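Chlorella virus DNA ligase-adenylate (Chlorella virus, PDB 1FVI) probably joins DNA strands at nicks at the expense of ATP, passing through a covalent enzyme-AMP intermediate. Local coordinates at residues Ala1-Leu6 with Tyr171-Ser176; Trp96-Thr101 with Ile109-Asp114. The protein carries 1 engineered substitution. All blocks are in the same frame, centred on the assembly; numbering follows the deposited sequence.

Contact 1 of 2, residues Ala1-Leu6 with Tyr171-Ser176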
loop_
_atom_site.group_PDB
_atom_site.type_symbol
_atom_site.label_atom_id
_atom_site.label_comp_id
_atom_site.label_asym_id
_atom_site.label_seq_id
_atom_site.Cartn_x
_atom_site.Cartn_y
_atom_site.Cartn_z
ATOM N N ALA A 1 22.881 -12.014 -1.361
ATOM C CA ALA A 1 22.130 -12.963 -2.185
ATOM C C ALA A 1 20.820 -13.379 -1.504
ATOM O O ALA A 1 20.751 -13.515 -0.283
ATOM C CB ALA A 1 22.986 -14.192 -2.518
ATOM N N ILE A 2 19.805 -13.624 -2.323
ATOM C CA ILE A 2 18.471 -13.993 -1.859
ATOM C C ILE A 2 18.070 -15.379 -2.396
ATOM O O ILE A 2 18.072 -15.610 -3.601
ATOM C CB ILE A 2 17.451 -12.889 -2.335
ATOM C CG1 ILE A 2 17.771 -11.538 -1.672
ATOM C CG2 ILE A 2 16.009 -13.301 -2.085
ATOM C CD1 ILE A 2 16.720 -10.442 -1.927
ATOM N N THR A 3 17.721 -16.302 -1.509
ATOM C CA THR A 3 17.333 -17.636 -1.952
ATOM C C THR A 3 15.836 -17.811 -2.188
ATOM O O THR A 3 15.421 -18.682 -2.949
ATOM C CB THR A 3 17.852 -18.757 -0.992
ATOM O OG1 THR A 3 17.243 -18.628 0.299
ATOM C CG2 THR A 3 19.375 -18.687 -0.853
ATOM N N LYS A 4 15.033 -17.013 -1.491
ATOM C CA LYS A 4 13.566 -17.032 -1.614
ATOM C C LYS A 4 13.066 -15.804 -0.860
ATOM O O LYS A 4 13.711 -15.353 0.090
ATOM C CB LYS A 4 12.951 -18.333 -1.059
ATOM C CG LYS A 4 13.241 -18.631 0.389
ATOM C CD LYS A 4 12.692 -19.982 0.787
ATOM C CE LYS A 4 13.372 -21.075 -0.016
ATOM N NZ LYS A 4 12.876 -22.448 0.308
ATOM N N PRO A 5 11.913 -15.241 -1.259
ATOM C CA PRO A 5 11.456 -14.054 -0.537
ATOM C C PRO A 5 11.068 -14.191 0.939
ATOM O O PRO A 5 10.806 -15.282 1.461
ATOM C CB PRO A 5 10.314 -13.540 -1.420
ATOM C CG PRO A 5 9.745 -14.761 -1.961
ATOM C CD PRO A 5 10.968 -15.590 -2.331
ATOM N N LEU A 6 11.138 -13.055 1.615
ATOM C CA LEU A 6 10.765 -12.937 3.013
ATOM C C LEU A 6 9.221 -12.868 3.042
ATOM O O LEU A 6 8.610 -12.061 2.328
ATOM C CB LEU A 6 11.334 -11.631 3.584
ATOM C CG LEU A 6 11.492 -11.351 5.087
ATOM C CD1 LEU A 6 11.471 -9.841 5.276
ATOM C CD2 LEU A 6 10.429 -12.011 5.954
ATOM N N TYR A 171 16.896 -10.458 6.815
ATOM C CA TYR A 171 16.140 -10.837 5.636
ATOM C C TYR A 171 16.059 -12.366 5.712
ATOM O O TYR A 171 17.026 -13.071 5.397
ATOM C CB TYR A 171 16.836 -10.396 4.332
ATOM C CG TYR A 171 15.922 -10.555 3.144
ATOM C CD1 TYR A 171 15.314 -9.448 2.556
ATOM C CD2 TYR A 171 15.589 -11.824 2.661
ATOM C CE1 TYR A 171 14.392 -9.608 1.516
ATOM C CE2 TYR A 171 14.668 -11.983 1.634
ATOM C CZ TYR A 171 14.076 -10.876 1.066
ATOM O OH TYR A 171 13.161 -11.044 0.051
ATOM N N LYS A 172 14.920 -12.864 6.172
ATOM C CA LYS A 172 14.702 -14.299 6.313
ATOM C C LYS A 172 14.312 -14.951 4.991
ATOM O O LYS A 172 13.437 -14.453 4.281
ATOM C CB LYS A 172 13.614 -14.565 7.368
ATOM C CG LYS A 172 13.394 -16.042 7.700
ATOM C CD LYS A 172 12.340 -16.205 8.772
ATOM C CE LYS A 172 12.006 -17.664 9.000
ATOM N NZ LYS A 172 11.006 -17.863 10.085
ATOM N N PHE A 173 14.965 -16.065 4.658
ATOM C CA PHE A 173 14.657 -16.783 3.421
ATOM C C PHE A 173 13.495 -17.723 3.736
ATOM O O PHE A 173 13.637 -18.941 3.744
ATOM C CB PHE A 173 15.888 -17.550 2.918
ATOM C CG PHE A 173 17.098 -16.673 2.694
ATOM C CD1 PHE A 173 18.379 -17.163 2.890
ATOM C CD2 PHE A 173 16.955 -15.364 2.243
ATOM C CE1 PHE A 173 19.505 -16.359 2.629
ATOM C CE2 PHE A 173 18.069 -14.551 1.979
ATOM C CZ PHE A 173 19.345 -15.054 2.172
ATOM N N GLY A 174 12.337 -17.128 4.002
ATOM C CA GLY A 174 11.160 -17.892 4.352
ATOM C C GLY A 174 10.164 -17.013 5.079
ATOM O O GLY A 174 10.352 -15.796 5.180
ATOM N N ARG A 175 9.111 -17.624 5.609
ATOM C CA ARG A 175 8.085 -16.873 6.315
ATOM C C ARG A 175 8.402 -16.623 7.787
ATOM O O ARG A 175 8.776 -17.525 8.520
ATOM C CB ARG A 175 6.745 -17.576 6.172
ATOM C CG ARG A 175 5.552 -16.785 6.722
ATOM C CD ARG A 175 4.263 -17.588 6.527
ATOM N NE ARG A 175 3.554 -17.308 5.276
ATOM C CZ ARG A 175 3.841 -17.824 4.089
ATOM N NH1 ARG A 175 4.844 -18.689 3.960
ATOM N NH2 ARG A 175 3.144 -17.440 3.019
ATOM N N SER A 176 8.255 -15.374 8.202
ATOM C CA SER A 176 8.487 -14.956 9.588
ATOM C C SER A 176 7.421 -15.567 10.492
ATOM O O SER A 176 6.307 -15.853 10.057
ATOM C CB SER A 176 8.371 -13.424 9.682
ATOM O OG SER A 176 8.563 -12.948 10.998
#

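Contact 2 of 2, residues Trp96-Thr101 with Ile109-Asp114. With AMP (adenosine monophosphate), chain C.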
loop_
_atom_site.group_PDB
_atom_site.type_symbol
_atom_site.label_atom_id
_atom_site.label_comp_id
_atom_site.label_asym_id
_atom_site.label_seq_id
_atom_site.Cartn_x
_atom_site.Cartn_y
_atom_site.Cartn_z
ATOM N N TRP A 96 9.606 -0.147 -3.875
ATOM C CA TRP A 96 10.850 -0.775 -3.429
ATOM C C TRP A 96 10.921 -0.725 -1.926
ATOM O O TRP A 96 11.185 0.327 -1.355
ATOM C CB TRP A 96 12.014 -0.004 -4.052
ATOM C CG TRP A 96 13.406 -0.569 -3.851
ATOM C CD1 TRP A 96 13.742 -1.808 -3.397
ATOM C CD2 TRP A 96 14.646 0.134 -4.064
ATOM N NE1 TRP A 96 15.111 -1.917 -3.299
ATOM C CE2 TRP A 96 15.690 -0.742 -3.699
ATOM C CE3 TRP A 96 14.970 1.425 -4.520
ATOM C CZ2 TRP A 96 17.042 -0.373 -3.767
ATOM C CZ3 TRP A 96 16.317 1.793 -4.591
ATOM C CH2 TRP A 96 17.335 0.889 -4.212
ATOM N N PHE A 97 10.682 -1.859 -1.277
ATOM C CA PHE A 97 10.690 -1.886 0.180
ATOM C C PHE A 97 11.874 -2.534 0.901
ATOM O O PHE A 97 11.986 -2.411 2.128
ATOM C CB PHE A 97 9.351 -2.412 0.724
ATOM C CG PHE A 97 8.950 -3.763 0.197
ATOM C CD1 PHE A 97 9.730 -4.905 0.467
ATOM C CD2 PHE A 97 7.737 -3.920 -0.468
ATOM C CE1 PHE A 97 9.301 -6.181 0.091
ATOM C CE2 PHE A 97 7.287 -5.194 -0.853
ATOM C CZ PHE A 97 8.066 -6.332 -0.573
ATOM N N ASP A 98 12.743 -3.227 0.160
ATOM C CA ASP A 98 13.911 -3.852 0.766
ATOM C C ASP A 98 15.087 -3.920 -0.198
ATOM O O ASP A 98 14.916 -3.830 -1.410
ATOM C CB ASP A 98 13.584 -5.237 1.342
ATOM C CG ASP A 98 14.372 -5.547 2.610
ATOM O OD1 ASP A 98 15.319 -4.802 2.948
ATOM O OD2 ASP A 98 14.042 -6.551 3.277
ATOM N N TYR A 99 16.274 -4.099 0.372
ATOM C CA TYR A 99 17.532 -4.135 -0.368
ATOM C C TYR A 99 18.541 -4.961 0.411
ATOM O O TYR A 99 19.037 -4.501 1.447
ATOM C CB TYR A 99 18.078 -2.702 -0.464
ATOM C CG TYR A 99 19.329 -2.531 -1.295
ATOM C CD1 TYR A 99 19.653 -3.439 -2.309
ATOM C CD2 TYR A 99 20.143 -1.408 -1.128
ATOM C CE1 TYR A 99 20.744 -3.228 -3.143
ATOM C CE2 TYR A 99 21.236 -1.184 -1.958
ATOM C CZ TYR A 99 21.525 -2.099 -2.966
ATOM O OH TYR A 99 22.576 -1.869 -3.820
ATOM N N VAL A 100 18.872 -6.153 -0.077
ATOM C CA VAL A 100 19.848 -6.950 0.649
ATOM C C VAL A 100 21.300 -6.524 0.459
ATOM O O VAL A 100 22.022 -6.479 1.441
ATOM C CB VAL A 100 19.643 -8.477 0.489
ATOM C CG1 VAL A 100 20.850 -9.271 1.071
ATOM C CG2 VAL A 100 18.404 -8.885 1.258
ATOM N N THR A 101 21.727 -6.169 -0.755
ATOM C CA THR A 101 23.123 -5.734 -0.979
ATOM C C THR A 101 24.082 -6.934 -0.902
ATOM O O THR A 101 24.649 -7.346 -1.909
ATOM C CB THR A 101 23.544 -4.572 0.028
ATOM O OG1 THR A 101 23.247 -3.296 -0.544
ATOM C CG2 THR A 101 25.015 -4.607 0.398
ATOM N N ILE A 109 16.515 -1.854 9.470
ATOM C CA ILE A 109 16.688 -0.401 9.399
ATOM C C ILE A 109 17.908 -0.037 8.556
ATOM O O ILE A 109 17.922 0.993 7.878
ATOM C CB ILE A 109 16.947 0.253 10.786
ATOM C CG1 ILE A 109 17.688 -0.707 11.721
ATOM C CG2 ILE A 109 15.696 0.850 11.352
ATOM C CD1 ILE A 109 18.257 -0.020 12.939
ATOM N N ASP A 110 18.950 -0.857 8.672
ATOM C CA ASP A 110 20.201 -0.644 7.967
ATOM C C ASP A 110 20.103 -0.902 6.468
ATOM O O ASP A 110 20.710 -0.186 5.664
ATOM C CB ASP A 110 21.288 -1.496 8.614
ATOM C CG ASP A 110 21.629 -1.023 10.022
ATOM O OD1 ASP A 110 21.406 0.169 10.313
ATOM O OD2 ASP A 110 22.119 -1.827 10.838
ATOM N N ARG A 111 19.363 -1.939 6.088
ATOM C CA ARG A 111 19.166 -2.243 4.671
ATOM C C ARG A 111 18.348 -1.101 4.056
ATOM O O ARG A 111 18.567 -0.727 2.917
ATOM C CB ARG A 111 18.453 -3.593 4.489
ATOM C CG ARG A 111 19.203 -4.779 5.126
ATOM C CD ARG A 111 18.712 -6.139 4.636
ATOM N NE ARG A 111 17.273 -6.335 4.787
ATOM C CZ ARG A 111 16.676 -6.806 5.879
ATOM N NH1 ARG A 111 17.387 -7.145 6.945
ATOM N NH2 ARG A 111 15.356 -6.925 5.911
ATOM N N VAL A 112 17.411 -0.548 4.824
ATOM C CA VAL A 112 16.593 0.560 4.354
ATOM C C VAL A 112 17.493 1.768 4.102
ATOM O O VAL A 112 17.313 2.483 3.114
ATOM C CB VAL A 112 15.495 0.932 5.375
ATOM C CG1 VAL A 112 14.812 2.239 4.975
ATOM C CG2 VAL A 112 14.472 -0.182 5.462
ATOM N N GLU A 113 18.470 1.974 4.985
ATOM C CA GLU A 113 19.418 3.072 4.842
ATOM C C GLU A 113 20.284 2.871 3.601
ATOM O O GLU A 113 20.697 3.835 2.963
ATOM C CB GLU A 113 20.290 3.169 6.083
ATOM C CG GLU A 113 21.191 4.383 6.101
ATOM C CD GLU A 113 20.428 5.689 6.111
ATOM O OE1 GLU A 113 20.987 6.679 5.590
ATOM O OE2 GLU A 113 19.288 5.734 6.642
ATOM N N ASP A 114 20.573 1.613 3.274
ATOM C CA ASP A 114 21.336 1.292 2.069
ATOM C C ASP A 114 20.533 1.758 0.837
ATOM O O ASP A 114 21.083 2.371 -0.087
ATOM C CB ASP A 114 21.572 -0.221 1.948
ATOM C CG ASP A 114 22.723 -0.719 2.807
ATOM O OD1 ASP A 114 23.548 0.090 3.290
ATOM O OD2 ASP A 114 22.805 -1.948 2.986
HETATM P P AMP C . -1.985 -10.021 2.102
HETATM O O1P AMP C . -2.432 -11.120 2.957
HETATM O O3P AMP C . -2.550 -10.527 0.711
HETATM O "O5'" AMP C . -0.497 -10.103 1.886
HETATM C "C5'" AMP C . 0.176 -9.177 0.901
HETATM C "C4'" AMP C . 1.414 -9.780 0.274
HETATM O "O4'" AMP C . 2.151 -8.687 -0.280
HETATM C "C3'" AMP C . 2.351 -10.480 1.285
HETATM O "O3'" AMP C . 2.966 -11.670 0.791
HETATM C "C2'" AMP C . 3.437 -9.491 1.537
HETATM O "O2'" AMP C . 4.661 -10.162 1.810
HETATM C "C1'" AMP C . 3.436 -8.592 0.287
HETATM N N9 AMP C . 3.676 -7.207 0.644
HETATM C C8 AMP C . 2.892 -6.154 0.230
HETATM N N7 AMP C . 3.346 -5.031 0.709
HETATM C C5 AMP C . 4.469 -5.323 1.469
HETATM C C6 AMP C . 5.363 -4.540 2.215
HETATM N N6 AMP C . 5.244 -3.195 2.321
HETATM N N1 AMP C . 6.359 -5.198 2.835
HETATM C C2 AMP C . 6.465 -6.503 2.729
HETATM N N3 AMP C . 5.697 -7.368 2.061
HETATM C C4 AMP C . 4.674 -6.731 1.420
HETATM O O HOH W 1 21.381 -4.310 2.550
#

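Contact 1 of 2, residues Ala1-Leu6 with Tyr171-Ser176
Lys4 and Leu6 pass alongside Phe173 and Gly174 with no regular strand on either side, CA of Lys4 lying 5.2 Å from CA of Phe173. Phe173 is the centre of an inverse gamma turn, closed by a weak bond from Gly174 N to Lys172 O, and Gly174 continues at phi 159° and psi -172°, where a side chain would run into the carbonyl oxygen of Phe173. The Tyr171 ring is clasped between two aliphatic groups. CB of Leu6 makes a CH-pi contact over one face, 4.1 Å from the ring centroid, and Ile2, crossing the Tyr171 side chain at about a right angle, sets CD1 over the opposite face, 4.0 Å from Tyr171 CZ. The carbonyl oxygen of Lys4 comes to the ring edge, in its plane. At the far end, Tyr171 OH accepts a 3.3 Å hydrogen bond from Leu6 N and is also hydrogen-bonded to Asp64 OD2. The backbone of Leu6 leans on the second segment too, its CA giving a CH...O contact to Lys172 O at 3.3 Å. Nearer the terminus, Thr3 meets the Phe173 ring through its hydroxyl: OG1, set between the backbone N and the carbonyl carbon (chi1 64°), lies 3.1 Å from Phe173 CG, while Thr3 N stands over a ring face toward the rim. Ala1 O approaches Phe173 CZ obliquely at 3.2 Å. The methylenes of Lys4 run beside the Phe173 backbone, CD 3.3 Å from Phe173 O. The contact fastens the N-terminal arm to the loop between strands 162-165 and 184-186 of the nucleotidyltransferase domain. Two hydrogen bonds and contacts on both faces restrain the Tyr171 ring, and its hydroxyl ties the arm to strand 63-68 through Asp64.

Contact 2 of 2, residues Trp96-Thr101 with Ile109-Asp114
Asp98 OD1 is gripped by two donors from the same face of the carboxylate plane: Tyr99 N at 2.8 Å on the anti side, and Arg111 NE at 3.1 Å on the syn side. Arg111 presents the NE side of its guanidinium, and its NH2 gives the second limb of the salt bridge to the syn lone pair of Asp98 OD2 (3.0 Å, N-H...O angle 163°). The two flat groups are turned 40° apart, so OD1 is met with some tilt. Arg111 CB faces the strand, 3.2 Å from Tyr99 O, and farther out a bend at chi3 (-54°) turns NE and NH2 to the carboxylate. Arg111 NH1 turns elsewhere, to the carbonyls of Lys106 and Gly169, and OD2 of Asp98 has a second cation in Arg165. Farther along the helix, CB of Asp114 lies obliquely 3.6 Å from Tyr99 CD2, with ring and carboxylate planes nearly perpendicular. A water bridges Tyr99 O and Asp114 OD2; the same carboxylate oxygen forms a salt bridge with Lys106. On the strand, Phe97 and Asp98 form a classic beta bulge opposite Asp64 of strand 63-68; Phe97 points away from the helix and lays a ring face on the adenine of AMP, CD2 3.6 Å from AMP C6. Strand 92-99 and helix 108-121 begin a beta-alpha-beta unit. An ion pair joins the two elements at Asp98, the residue after the adenine-stacking Phe97; Arg111 and Arg165 gather round its carboxylate, whose negative charge probably lets the two cations lie close together.

From the N terminus, segment 1-6 leads into strand 9-10, and contact 1 closes a long loop of 164 intervening residues when the chain returns at 171-176. Contact 2 is nested wholly inside it: only seven residues separate segment 96-101 from segment 109-114. The local closure joins the first strand and the helix of the beta-alpha-beta unit, whereas the long one pins the chain's beginning beside the connection between two strands of another sheet, 162-165 and 184-186. They meet at Tyr171, whose CD1 lies 3.2 Å from Asp98 OD2 and 3.4 Å from Val100 CG2. Ile2 CD1 also packs on Val100 CG2, so the arm, the loop and the end of the strand touch one another there.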